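Local coordinates for lysyl-trna-dependent l-ysyl-phosphatidylgycerol synthase (PDB 4V36), which transfers lysine from lysyl-tRNA to the membrane lipid phosphatidylglycerol, a modification linked to bacterial resistance, at residues A[195-200]-A[208-213]; A[181-186]-A[328-333]; A[115-120]-A[261-266]; A[166-171]-A[204-209]. All blocks are in the same frame, centred on the assembly; numbering follows the deposited sequence.

Contact 1 (A[195-200]-A[208-213])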
loop_
_atom_site.group_PDB
_atom_site.type_symbol
_atom_site.label_atom_id
_atom_site.label_comp_id
_atom_site.label_asym_id
_atom_site.label_seq_id
_atom_site.Cartn_x
_atom_site.Cartn_y
_atom_site.Cartn_z
ATOM N N PRO A 195 -5.836 -11.883 -7.547
ATOM C CA PRO A 195 -7.249 -12.214 -7.334
ATOM C C PRO A 195 -8.078 -10.983 -6.988
ATOM O O PRO A 195 -7.557 -10.035 -6.398
ATOM C CB PRO A 195 -7.208 -13.188 -6.152
ATOM C CG PRO A 195 -5.845 -13.775 -6.193
ATOM C CD PRO A 195 -4.950 -12.675 -6.675
ATOM N N ILE A 196 -9.354 -11.000 -7.356
ATOM C CA ILE A 196 -10.251 -9.901 -7.031
ATOM C C ILE A 196 -11.433 -10.398 -6.214
ATOM O O ILE A 196 -12.174 -11.281 -6.648
ATOM C CB ILE A 196 -10.768 -9.191 -8.295
ATOM C CG1 ILE A 196 -9.613 -8.518 -9.037
ATOM C CG2 ILE A 196 -11.826 -8.162 -7.931
ATOM C CD1 ILE A 196 -10.039 -7.790 -10.291
ATOM N N ALA A 197 -11.600 -9.831 -5.024
ATOM C CA ALA A 197 -12.717 -10.181 -4.158
ATOM C C ALA A 197 -13.876 -9.224 -4.389
ATOM O O ALA A 197 -13.686 -8.010 -4.416
ATOM C CB ALA A 197 -12.289 -10.160 -2.701
ATOM N N VAL A 198 -15.075 -9.770 -4.563
ATOM C CA VAL A 198 -16.252 -8.946 -4.811
ATOM C C VAL A 198 -17.361 -9.208 -3.797
ATOM O O VAL A 198 -17.441 -10.286 -3.209
ATOM C CB VAL A 198 -16.816 -9.175 -6.229
ATOM C CG1 VAL A 198 -15.801 -8.756 -7.284
ATOM C CG2 VAL A 198 -17.218 -10.629 -6.414
ATOM N N LEU A 199 -18.208 -8.205 -3.593
ATOM C CA LEU A 199 -19.393 -8.355 -2.762
ATOM C C LEU A 199 -20.639 -8.156 -3.617
ATOM O O LEU A 199 -20.851 -7.082 -4.180
ATOM C CB LEU A 199 -19.380 -7.360 -1.601
ATOM C CG LEU A 199 -20.491 -7.554 -0.567
ATOM C CD1 LEU A 199 -20.273 -8.840 0.215
ATOM C CD2 LEU A 199 -20.589 -6.360 0.371
ATOM N N LYS A 200 -21.455 -9.199 -3.719
ATOM C CA LYS A 200 -22.653 -9.149 -4.547
ATOM C C LYS A 200 -23.921 -9.086 -3.708
ATOM O O LYS A 200 -23.969 -9.608 -2.596
ATOM C CB LYS A 200 -22.715 -10.363 -5.477
ATOM C CG LYS A 200 -21.616 -10.413 -6.524
ATOM C CD LYS A 200 -21.797 -11.619 -7.431
ATOM C CE LYS A 200 -20.737 -11.668 -8.516
ATOM N NZ LYS A 200 -20.922 -12.846 -9.408
ATOM N N ALA A 208 -19.293 -3.954 -4.565
ATOM C CA ALA A 208 -17.973 -3.645 -4.018
ATOM C C ALA A 208 -16.919 -4.623 -4.525
ATOM O O ALA A 208 -17.229 -5.774 -4.825
ATOM C CB ALA A 208 -18.013 -3.657 -2.493
ATOM N N PHE A 209 -15.672 -4.166 -4.618
ATOM C CA PHE A 209 -14.581 -5.054 -5.008
ATOM C C PHE A 209 -13.253 -4.664 -4.368
ATOM O O PHE A 209 -13.024 -3.499 -4.037
ATOM C CB PHE A 209 -14.430 -5.092 -6.533
ATOM C CG PHE A 209 -13.806 -3.855 -7.122
ATOM C CD1 PHE A 209 -14.590 -2.772 -7.482
ATOM C CD2 PHE A 209 -12.436 -3.786 -7.338
ATOM C CE1 PHE A 209 -14.020 -1.637 -8.030
ATOM C CE2 PHE A 209 -11.862 -2.655 -7.885
ATOM C CZ PHE A 209 -12.655 -1.580 -8.234
ATOM N N MET A 210 -12.385 -5.657 -4.197
ATOM C CA MET A 210 -11.039 -5.452 -3.676
ATOM C C MET A 210 -10.069 -6.378 -4.396
ATOM O O MET A 210 -10.433 -7.495 -4.758
ATOM C CB MET A 210 -10.978 -5.715 -2.169
ATOM C CG MET A 210 -11.910 -4.863 -1.326
ATOM S SD MET A 210 -12.861 -5.863 -0.168
ATOM C CE MET A 210 -13.809 -6.873 -1.303
ATOM N N ASN A 211 -8.839 -5.921 -4.602
ATOM C CA ASN A 211 -7.819 -6.774 -5.198
ATOM C C ASN A 211 -6.864 -7.310 -4.134
ATOM O O ASN A 211 -6.253 -6.544 -3.388
ATOM C CB ASN A 211 -7.054 -6.022 -6.291
ATOM C CG ASN A 211 -6.507 -4.689 -5.817
ATOM O OD1 ASN A 211 -7.001 -4.109 -4.853
ATOM N ND2 ASN A 211 -5.485 -4.193 -6.503
ATOM N N ILE A 212 -6.751 -8.634 -4.063
ATOM C CA ILE A 212 -5.951 -9.294 -3.035
ATOM C C ILE A 212 -4.471 -9.321 -3.403
ATOM O O ILE A 212 -4.082 -9.929 -4.399
ATOM C CB ILE A 212 -6.432 -10.737 -2.792
ATOM C CG1 ILE A 212 -7.955 -10.780 -2.660
ATOM C CG2 ILE A 212 -5.762 -11.324 -1.559
ATOM C CD1 ILE A 212 -8.488 -9.966 -1.505
ATOM N N MET A 213 -3.649 -8.676 -2.581
ATOM C CA MET A 213 -2.230 -8.515 -2.884
ATOM C C MET A 213 -1.371 -9.684 -2.410
ATOM O O MET A 213 -1.553 -10.181 -1.297
ATOM C CB MET A 213 -1.713 -7.210 -2.271
ATOM C CG MET A 213 -2.376 -5.952 -2.821
ATOM S SD MET A 213 -2.026 -5.646 -4.567
ATOM C CE MET A 213 -3.425 -6.433 -5.369
#
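Strands 196-200 and 208-213 run antiparallel, their axes 4.5 Å apart at the closest and 160° between their directions, and the amide of Met210 and the carbonyl of Ala197 face each other in the hydrogen-bonded pair that centres the ladder. Met210 N reaches Ala197 O at 2.7 Å, while Ala197 N returns a bond of 2.6 Å to Met210 O. Two residues along, past the non-hydrogen-bonded pair Ile196-Asn211, Ile212 N donates to Pro195 O over 2.8 Å; proline has no N-H to give, but just before the strand its carbonyl can still accept.

Side chains alternate between the two faces. On one, Met210 bends at chi2 (131°) and chi3, which folds CE back over Ala197, 3.9 Å from its CB and close to its carbonyl; the small methyl of Ala197 leaves room for this and also receives Ile212 CD1 at 4.0 Å. The two strands form a beta hairpin inside the mixed sheet of an acetyltransferase-like fold, and on this face Leu240 of helix 236-251 covers Met210 and Leu199. The other face carries Ile196, Val198 and Phe209, branched and aromatic residues suited to extended backbone. Val198 CG1 lies 4.0 Å from Phe209 CB, the two side chains running at a slant to each other, and Ile196 CG2 rests 4.3 Å from that same CB. Phe161 and Leu165 of helix 159-173 pack against this side. Asn211 shares the face, its CG set between backbone N and carbonyl carbon (chi1 52°), and its OD1 accepts a hydrogen bond from Leu225 N of the lysine amide pocket.

Contact 2 (A[181-186]-A[328-333]). With LYN (2,6-diamino-hexanoic acid amide), chain C.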
loop_
_atom_site.group_PDB
_atom_site.type_symbol
_atom_site.label_atom_id
_atom_site.label_comp_id
_atom_site.label_asym_id
_atom_site.label_seq_id
_atom_site.Cartn_x
_atom_site.Cartn_y
_atom_site.Cartn_z
ATOM N N PHE A 181 1.846 5.979 -7.615
ATOM C CA PHE A 181 3.115 5.719 -6.935
ATOM C C PHE A 181 2.967 4.715 -5.792
ATOM O O PHE A 181 3.225 3.524 -5.968
ATOM C CB PHE A 181 3.729 7.023 -6.413
ATOM C CG PHE A 181 5.094 6.847 -5.812
ATOM C CD1 PHE A 181 6.172 6.488 -6.606
ATOM C CD2 PHE A 181 5.300 7.040 -4.457
ATOM C CE1 PHE A 181 7.430 6.322 -6.057
ATOM C CE2 PHE A 181 6.556 6.876 -3.902
ATOM C CZ PHE A 181 7.623 6.517 -4.704
ATOM N N SER A 182 2.552 5.199 -4.625
ATOM C CA SER A 182 2.425 4.348 -3.445
ATOM C C SER A 182 1.006 3.821 -3.273
ATOM O O SER A 182 0.737 3.021 -2.376
ATOM C CB SER A 182 2.845 5.112 -2.190
ATOM O OG SER A 182 2.009 6.236 -1.986
ATOM N N LEU A 183 0.101 4.282 -4.128
ATOM C CA LEU A 183 -1.280 3.816 -4.110
ATOM C C LEU A 183 -1.639 3.204 -5.455
ATOM O O LEU A 183 -1.066 3.563 -6.483
ATOM C CB LEU A 183 -2.239 4.962 -3.778
ATOM C CG LEU A 183 -2.064 5.644 -2.418
ATOM C CD1 LEU A 183 -2.999 6.835 -2.285
ATOM C CD2 LEU A 183 -2.291 4.658 -1.286
ATOM N N GLY A 184 -2.588 2.276 -5.448
ATOM C CA GLY A 184 -3.025 1.650 -6.679
ATOM C C GLY A 184 -4.143 2.420 -7.347
ATOM O O GLY A 184 -4.795 3.260 -6.727
ATOM N N PHE A 185 -4.355 2.138 -8.626
ATOM C CA PHE A 185 -5.460 2.728 -9.367
ATOM C C PHE A 185 -6.054 1.694 -10.315
ATOM O O PHE A 185 -5.518 0.596 -10.463
ATOM C CB PHE A 185 -5.005 3.976 -10.133
ATOM C CG PHE A 185 -3.752 3.780 -10.943
ATOM C CD1 PHE A 185 -3.813 3.278 -12.233
ATOM C CD2 PHE A 185 -2.513 4.116 -10.418
ATOM C CE1 PHE A 185 -2.662 3.104 -12.980
ATOM C CE2 PHE A 185 -1.360 3.944 -11.160
ATOM C CZ PHE A 185 -1.434 3.438 -12.443
ATOM N N PHE A 186 -7.163 2.050 -10.953
ATOM C CA PHE A 186 -7.860 1.123 -11.833
ATOM C C PHE A 186 -7.154 0.989 -13.179
ATOM O O PHE A 186 -7.439 1.738 -14.114
ATOM C CB PHE A 186 -9.309 1.572 -12.038
ATOM C CG PHE A 186 -10.219 0.481 -12.529
ATOM C CD1 PHE A 186 -10.259 0.143 -13.873
ATOM C CD2 PHE A 186 -11.037 -0.205 -11.647
ATOM C CE1 PHE A 186 -11.094 -0.862 -14.326
ATOM C CE2 PHE A 186 -11.877 -1.209 -12.094
ATOM C CZ PHE A 186 -11.905 -1.537 -13.435
ATOM N N ARG A 328 2.671 15.142 -3.851
ATOM C CA ARG A 328 2.305 15.464 -5.226
ATOM C C ARG A 328 2.604 14.298 -6.163
ATOM O O ARG A 328 1.908 14.099 -7.157
ATOM C CB ARG A 328 3.033 16.723 -5.702
ATOM C CG ARG A 328 2.482 18.008 -5.111
ATOM C CD ARG A 328 3.262 19.227 -5.580
ATOM N NE ARG A 328 3.193 19.416 -7.027
ATOM C CZ ARG A 328 2.248 20.117 -7.646
ATOM N NH1 ARG A 328 1.281 20.693 -6.946
ATOM N NH2 ARG A 328 2.267 20.238 -8.966
ATOM N N LEU A 329 3.644 13.535 -5.839
ATOM C CA LEU A 329 3.997 12.352 -6.616
ATOM C C LEU A 329 2.887 11.310 -6.531
ATOM O O LEU A 329 2.548 10.661 -7.522
ATOM C CB LEU A 329 5.321 11.762 -6.127
ATOM C CG LEU A 329 5.761 10.449 -6.777
ATOM C CD1 LEU A 329 5.924 10.619 -8.280
ATOM C CD2 LEU A 329 7.051 9.951 -6.142
ATOM N N ILE A 330 2.324 11.157 -5.338
ATOM C CA ILE A 330 1.183 10.274 -5.135
ATOM C C ILE A 330 -0.025 10.818 -5.899
ATOM O O ILE A 330 -0.872 10.058 -6.368
ATOM C CB ILE A 330 0.856 10.122 -3.635
ATOM C CG1 ILE A 330 2.062 9.538 -2.892
ATOM C CG2 ILE A 330 -0.364 9.241 -3.424
ATOM C CD1 ILE A 330 1.882 9.460 -1.392
ATOM N N GLY A 331 -0.081 12.139 -6.043
ATOM C CA GLY A 331 -1.120 12.783 -6.827
ATOM C C GLY A 331 -0.811 12.792 -8.316
ATOM O O GLY A 331 -1.487 13.470 -9.091
ATOM N N ARG A 332 0.224 12.047 -8.700
ATOM C CA ARG A 332 0.621 11.858 -10.099
ATOM C C ARG A 332 1.118 13.144 -10.760
ATOM O O ARG A 332 0.841 13.392 -11.934
ATOM C CB ARG A 332 -0.540 11.264 -10.909
ATOM C CG ARG A 332 -1.132 10.004 -10.292
ATOM C CD ARG A 332 -1.080 8.827 -11.252
ATOM N NE ARG A 332 -2.092 8.912 -12.299
ATOM C CZ ARG A 332 -2.143 8.105 -13.353
ATOM N NH1 ARG A 332 -1.233 7.154 -13.510
ATOM N NH2 ARG A 332 -3.100 8.253 -14.259
ATOM N N ARG A 333 1.860 13.950 -10.008
ATOM C CA ARG A 333 2.514 15.134 -10.561
ATOM C C ARG A 333 3.978 15.196 -10.131
ATOM O O ARG A 333 4.292 15.090 -8.945
ATOM C CB ARG A 333 1.783 16.410 -10.136
ATOM C CG ARG A 333 0.418 16.583 -10.781
ATOM C CD ARG A 333 -0.140 17.975 -10.538
ATOM N NE ARG A 333 -1.398 18.188 -11.251
ATOM C CZ ARG A 333 -1.482 18.608 -12.510
ATOM N NH1 ARG A 333 -0.381 18.866 -13.202
ATOM N NH2 ARG A 333 -2.669 18.775 -13.078
HETATM N N LYN C . -8.955 2.387 -3.319
HETATM C CA LYN C . -7.903 3.151 -3.964
HETATM C CB LYN C . -8.189 4.643 -3.813
HETATM C CG LYN C . -7.082 5.506 -4.406
HETATM C CD LYN C . -7.633 6.834 -4.915
HETATM C CE LYN C . -8.256 7.654 -3.791
HETATM N NZ LYN C . -8.810 8.919 -4.344
HETATM C C LYN C . -6.575 2.816 -3.347
HETATM O O LYN C . -6.487 2.706 -2.134
HETATM N NT LYN C . -5.522 2.632 -4.144
#
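Leu329 sets one methyl squarely over the ring of Phe181: CD2 stands 3.5 Å from the ring centroid and only 5° off its normal, a CH-pi contact that uses the centre of one face. Phe181 holds its ring there with CG anti to the backbone N (chi1 -175°), and the flat ring offers a whole apolar face to a single methyl. Ile330 meets the next two residues. Its CG2 touches Leu183 CD1 at 3.7 Å, the two side chains crossing at a slant, and its CD1 lies 3.3 Å from Ser182 OG.

Past the helix end the character changes. Arg332, at positive phi, is the C' residue of a Schellman motif, closed by Arg333 N to Arg328 O and Arg332 N to Leu329 O. Its chain bends at chi2 and chi3 to bring the guanidinium over one face of Phe185, NH1 leading and offset toward the rim of the ring, with CZ 4.8 Å from the centroid, a cation-pi contact with the planes 44° apart. Just before Phe185 in the chain, Gly184 O accepts a bond of 2.8 Å from NT of the bound lysine amide.

The loop 181-186, which follows helix 159-173, is thus packed on the end of helix 319-330, while Val62 and Leu64 of strand 60-69 and Tyr95 of strand 91-97 also touch Phe181.

Contact 3 (A[115-120]-A[261-266])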
loop_
_atom_site.group_PDB
_atom_site.type_symbol
_atom_site.label_atom_id
_atom_site.label_comp_id
_atom_site.label_asym_id
_atom_site.label_seq_id
_atom_site.Cartn_x
_atom_site.Cartn_y
_atom_site.Cartn_z
ATOM N N LEU A 115 6.230 8.063 9.350
ATOM C CA LEU A 115 5.101 8.494 8.531
ATOM C C LEU A 115 3.769 8.025 9.106
ATOM O O LEU A 115 2.745 8.691 8.962
ATOM C CB LEU A 115 5.258 7.970 7.102
ATOM C CG LEU A 115 6.526 8.395 6.359
ATOM C CD1 LEU A 115 6.800 7.452 5.203
ATOM C CD2 LEU A 115 6.394 9.824 5.863
ATOM N N GLY A 116 3.794 6.866 9.753
ATOM C CA GLY A 116 2.591 6.260 10.286
ATOM C C GLY A 116 2.839 4.804 10.618
ATOM O O GLY A 116 3.983 4.351 10.626
ATOM N N GLU A 117 1.770 4.065 10.890
ATOM C CA GLU A 117 1.890 2.653 11.227
ATOM C C GLU A 117 0.881 1.813 10.454
ATOM O O GLU A 117 -0.262 2.224 10.258
ATOM C CB GLU A 117 1.705 2.444 12.733
ATOM C CG GLU A 117 2.852 2.977 13.578
ATOM C CD GLU A 117 2.556 2.938 15.067
ATOM O OE1 GLU A 117 1.492 3.446 15.479
ATOM O OE2 GLU A 117 3.393 2.403 15.825
ATOM N N GLU A 118 1.319 0.639 10.010
ATOM C CA GLU A 118 0.437 -0.298 9.325
ATOM C C GLU A 118 -0.305 -1.170 10.329
ATOM O O GLU A 118 0.297 -1.722 11.248
ATOM C CB GLU A 118 1.228 -1.177 8.353
ATOM C CG GLU A 118 1.725 -0.455 7.113
ATOM C CD GLU A 118 2.453 -1.380 6.158
ATOM O OE1 GLU A 118 2.875 -2.473 6.592
ATOM O OE2 GLU A 118 2.602 -1.015 4.973
ATOM N N ALA A 119 -1.614 -1.290 10.146
ATOM C CA ALA A 119 -2.433 -2.120 11.019
ATOM C C ALA A 119 -2.365 -3.580 10.590
ATOM O O ALA A 119 -2.878 -3.952 9.534
ATOM C CB ALA A 119 -3.873 -1.632 11.021
ATOM N N ILE A 120 -1.728 -4.405 11.415
ATOM C CA ILE A 120 -1.599 -5.829 11.128
ATOM C C ILE A 120 -2.515 -6.644 12.033
ATOM O O ILE A 120 -2.283 -6.742 13.236
ATOM C CB ILE A 120 -0.151 -6.314 11.306
ATOM C CG1 ILE A 120 0.817 -5.375 10.584
ATOM C CG2 ILE A 120 -0.003 -7.744 10.806
ATOM C CD1 ILE A 120 0.543 -5.233 9.104
ATOM N N ALA A 261 -1.808 3.700 8.865
ATOM C CA ALA A 261 -2.682 4.618 9.578
ATOM C C ALA A 261 -1.842 5.734 10.189
ATOM O O ALA A 261 -0.656 5.537 10.457
ATOM C CB ALA A 261 -3.470 3.881 10.651
ATOM N N PRO A 262 -2.445 6.914 10.402
ATOM C CA PRO A 262 -1.695 8.007 11.029
ATOM C C PRO A 262 -1.275 7.668 12.454
ATOM O O PRO A 262 -1.940 6.875 13.120
ATOM C CB PRO A 262 -2.687 9.175 11.011
ATOM C CG PRO A 262 -4.030 8.530 10.921
ATOM C CD PRO A 262 -3.823 7.315 10.070
ATOM N N LEU A 263 -0.174 8.259 12.905
ATOM C CA LEU A 263 0.309 8.034 14.260
ATOM C C LEU A 263 -0.651 8.630 15.282
ATOM O O LEU A 263 -1.409 9.549 14.971
ATOM C CB LEU A 263 1.703 8.639 14.441
ATOM C CG LEU A 263 2.824 8.100 13.553
ATOM C CD1 LEU A 263 4.093 8.906 13.771
ATOM C CD2 LEU A 263 3.063 6.632 13.844
ATOM N N SER A 264 -0.621 8.101 16.499
ATOM C CA SER A 264 -1.375 8.694 17.594
ATOM C C SER A 264 -0.627 9.919 18.111
ATOM O O SER A 264 0.451 10.246 17.616
ATOM C CB SER A 264 -1.596 7.680 18.715
ATOM O OG SER A 264 -0.363 7.160 19.177
ATOM N N ASN A 265 -1.189 10.588 19.112
ATOM C CA ASN A 265 -0.556 11.777 19.676
ATOM C C ASN A 265 0.593 11.435 20.622
ATOM O O ASN A 265 1.007 12.269 21.428
ATOM C CB ASN A 265 -1.590 12.635 20.407
ATOM C CG ASN A 265 -2.243 11.900 21.562
ATOM O OD1 ASN A 265 -1.699 11.843 22.664
ATOM N ND2 ASN A 265 -3.419 11.337 21.313
ATOM N N VAL A 266 1.095 10.206 20.514
ATOM C CA VAL A 266 2.190 9.708 21.343
ATOM C C VAL A 266 1.854 9.814 22.831
ATOM O O VAL A 266 1.519 8.816 23.469
ATOM C CB VAL A 266 3.508 10.456 21.048
ATOM C CG1 VAL A 266 4.657 9.833 21.819
ATOM C CG2 VAL A 266 3.802 10.437 19.557
HETATM O O HOH W 1 1.161 10.673 11.302
HETATM O O HOH W 2 1.376 5.594 17.094
#
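The flat carboxylate of Glu117 has Leu263 CD2 beside it, 3.9 Å from OE1, while its oxygens have polar partners: OE1 takes a hydrogen bond from a water at 2.7 Å and a salt bridge from Arg296, and OE2 a salt bridge from Lys114. Leu263 and Glu117 cross at about a right angle, with CD2 of the leucine 3.7 Å from CG of the glutamate, so the apolar stem of the acid is covered and its charged end left to Arg296, Lys114 and water. The bridging water also accepts from Ser264 N, tying the loop to the strand.

Between the two segments the backbone forms one antiparallel hydrogen-bonded pair, Glu117 with Ala261, at the end of the pairing of strands 111-122 and 255-261 in the mixed sheet. Glu117 N donates to Ala261 O at 2.9 Å, and Ala261 N answers to Glu117 O at 2.6 Å. A classic beta bulge precedes the pair, Leu115 and Gly116 both facing Lys309 on the neighbouring strand. Glycine suits this place, with Ala261 O 3.3 Å and Leu263 CD2 3.6 Å from its CA. A second water accepts from Leu263 N at 3.2 Å and donates weakly to Leu115 O.

Contact 4 (A[166-171]-A[204-209])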
loop_
_atom_site.group_PDB
_atom_site.type_symbol
_atom_site.label_atom_id
_atom_site.label_comp_id
_atom_site.label_asym_id
_atom_site.label_seq_id
_atom_site.Cartn_x
_atom_site.Cartn_y
_atom_site.Cartn_z
ATOM N N ARG A 166 -15.498 -1.368 -13.137
ATOM C CA ARG A 166 -15.251 0.026 -13.492
ATOM C C ARG A 166 -16.424 0.912 -13.087
ATOM O O ARG A 166 -16.232 2.024 -12.593
ATOM C CB ARG A 166 -14.979 0.166 -14.992
ATOM C CG ARG A 166 -14.721 1.599 -15.432
ATOM C CD ARG A 166 -14.393 1.686 -16.914
ATOM N NE ARG A 166 -13.150 0.996 -17.248
ATOM C CZ ARG A 166 -11.939 1.518 -17.091
ATOM N NH1 ARG A 166 -11.799 2.741 -16.594
ATOM N NH2 ARG A 166 -10.864 0.817 -17.424
ATOM N N GLN A 167 -17.638 0.411 -13.300
ATOM C CA GLN A 167 -18.847 1.131 -12.915
ATOM C C GLN A 167 -18.866 1.389 -11.412
ATOM O O GLN A 167 -19.232 2.474 -10.963
ATOM C CB GLN A 167 -20.096 0.353 -13.336
ATOM C CG GLN A 167 -20.276 0.246 -14.841
ATOM C CD GLN A 167 -21.421 -0.669 -15.231
ATOM O OE1 GLN A 167 -22.082 -1.255 -14.374
ATOM N NE2 GLN A 167 -21.659 -0.798 -16.531
ATOM N N VAL A 168 -18.466 0.382 -10.643
ATOM C CA VAL A 168 -18.347 0.519 -9.197
ATOM C C VAL A 168 -17.231 1.499 -8.840
ATOM O O VAL A 168 -17.392 2.350 -7.963
ATOM C CB VAL A 168 -18.074 -0.842 -8.524
ATOM C CG1 VAL A 168 -17.752 -0.658 -7.048
ATOM C CG2 VAL A 168 -19.263 -1.774 -8.709
ATOM N N SER A 169 -16.104 1.378 -9.534
ATOM C CA SER A 169 -14.952 2.239 -9.291
ATOM C C SER A 169 -15.250 3.699 -9.622
ATOM O O SER A 169 -14.985 4.588 -8.813
ATOM C CB SER A 169 -13.747 1.757 -10.102
ATOM O OG SER A 169 -12.645 2.636 -9.951
ATOM N N ASP A 170 -15.800 3.939 -10.810
ATOM C CA ASP A 170 -16.135 5.294 -11.247
ATOM C C ASP A 170 -17.116 5.967 -10.295
ATOM O O ASP A 170 -16.990 7.155 -9.996
ATOM C CB ASP A 170 -16.723 5.277 -12.661
ATOM C CG ASP A 170 -15.678 5.009 -13.726
ATOM O OD1 ASP A 170 -14.474 5.165 -13.434
ATOM O OD2 ASP A 170 -16.064 4.649 -14.859
ATOM N N GLU A 171 -18.094 5.202 -9.823
ATOM C CA GLU A 171 -19.097 5.721 -8.904
ATOM C C GLU A 171 -18.466 6.054 -7.555
ATOM O O GLU A 171 -18.833 7.034 -6.906
ATOM C CB GLU A 171 -20.233 4.710 -8.734
ATOM C CG GLU A 171 -21.476 5.264 -8.061
ATOM C CD GLU A 171 -22.663 4.327 -8.182
ATOM O OE1 GLU A 171 -22.479 3.196 -8.679
ATOM O OE2 GLU A 171 -23.780 4.719 -7.785
ATOM N N GLY A 204 -27.344 -10.521 -7.446
ATOM C CA GLY A 204 -26.079 -10.867 -8.066
ATOM C C GLY A 204 -25.339 -9.658 -8.599
ATOM O O GLY A 204 -24.426 -9.789 -9.415
ATOM N N GLU A 205 -25.730 -8.475 -8.136
ATOM C CA GLU A 205 -25.095 -7.241 -8.580
ATOM C C GLU A 205 -23.886 -6.897 -7.720
ATOM O O GLU A 205 -23.989 -6.789 -6.498
ATOM C CB GLU A 205 -26.093 -6.082 -8.560
ATOM C CG GLU A 205 -25.517 -4.773 -9.072
ATOM C CD GLU A 205 -26.483 -3.614 -8.934
ATOM O OE1 GLU A 205 -27.538 -3.790 -8.289
ATOM O OE2 GLU A 205 -26.185 -2.526 -9.471
ATOM N N ILE A 206 -22.739 -6.726 -8.369
ATOM C CA ILE A 206 -21.508 -6.356 -7.683
ATOM C C ILE A 206 -21.603 -4.936 -7.135
ATOM O O ILE A 206 -21.763 -3.981 -7.895
ATOM C CB ILE A 206 -20.290 -6.460 -8.620
ATOM C CG1 ILE A 206 -20.163 -7.880 -9.175
ATOM C CG2 ILE A 206 -19.020 -6.047 -7.897
ATOM C CD1 ILE A 206 -19.009 -8.059 -10.136
ATOM N N VAL A 207 -21.506 -4.802 -5.817
ATOM C CA VAL A 207 -21.600 -3.492 -5.182
ATOM C C VAL A 207 -20.272 -3.052 -4.574
ATOM O O VAL A 207 -20.139 -1.916 -4.124
ATOM C CB VAL A 207 -22.678 -3.473 -4.083
ATOM C CG1 VAL A 207 -24.023 -3.900 -4.652
ATOM C CG2 VAL A 207 -22.273 -4.370 -2.926
ATOM N N ALA A 208 -19.293 -3.954 -4.565
ATOM C CA ALA A 208 -17.973 -3.645 -4.018
ATOM C C ALA A 208 -16.919 -4.623 -4.525
ATOM O O ALA A 208 -17.229 -5.774 -4.825
ATOM C CB ALA A 208 -18.013 -3.657 -2.493
ATOM N N PHE A 209 -15.672 -4.166 -4.618
ATOM C CA PHE A 209 -14.581 -5.054 -5.008
ATOM C C PHE A 209 -13.253 -4.664 -4.368
ATOM O O PHE A 209 -13.024 -3.499 -4.037
ATOM C CB PHE A 209 -14.430 -5.092 -6.533
ATOM C CG PHE A 209 -13.806 -3.855 -7.122
ATOM C CD1 PHE A 209 -14.590 -2.772 -7.482
ATOM C CD2 PHE A 209 -12.436 -3.786 -7.338
ATOM C CE1 PHE A 209 -14.020 -1.637 -8.030
ATOM C CE2 PHE A 209 -11.862 -2.655 -7.885
ATOM C CZ PHE A 209 -12.655 -1.580 -8.234
#
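Val168 lays both its methyls against the strand: CG1 meets the edge of the Phe209 ring, 3.8 Å from CD1, and CG2 stands 3.4 Å from Ile206 O. With CG1 anti to the backbone N (chi1 172°), its two branches diverge, one to Phe209 and the other to the carbonyl of Ile206. The axes of segments 166-171 and 206-209 approach to 8.3 Å.

The Phe209 ring is met along its rim by the next residue as well. Ser169 N lies in the ring plane, 4.0 Å from CE1, and Ser169 CB is 4.0 Å from CZ. A small serine allows the ring this close to the helix, and its OG is spent on a hydrogen bond with NH1 of Arg227, which lines the lysine amide pocket. Ile206 adds a looser touch, its CG2 4.4 Å from Val168 CG2.

Val207 and Ala208 form a classic beta bulge opposite Leu199, and both point their side chains away from the helix, whereas Ile206 and Phe209 point toward it. Helix segment 166-171 and strand segment 206-209 run at 72° to each other. This is helix-on-sheet packing of an alpha/beta acetyltransferase-like domain, with apolar strand residues buried beneath one helix.

In the fold
Contacts 1 and 4 share Ala208 and Phe209 on strand 206-213, with centres about 10 Å apart: one pairs that strand with its hairpin neighbour, the other buries one of its faces under helix 159-173. Contact 2, its centre about 20 Å from that of contact 1, reaches both through Phe186, whose CE2 packs 4.0 Å from Phe209 CZ and whose ring also touches Arg166 and Ser169. The lysine amide lies near these regions, hydrogen-bonded to Gly184 of contact 2 and about 7 Å from the side chains of Asn211 and Phe209. Contact 3 belongs to the same sheet as contacts 1 and 4 but lies farther along it, its nearest atoms about 17 Å from contact 4.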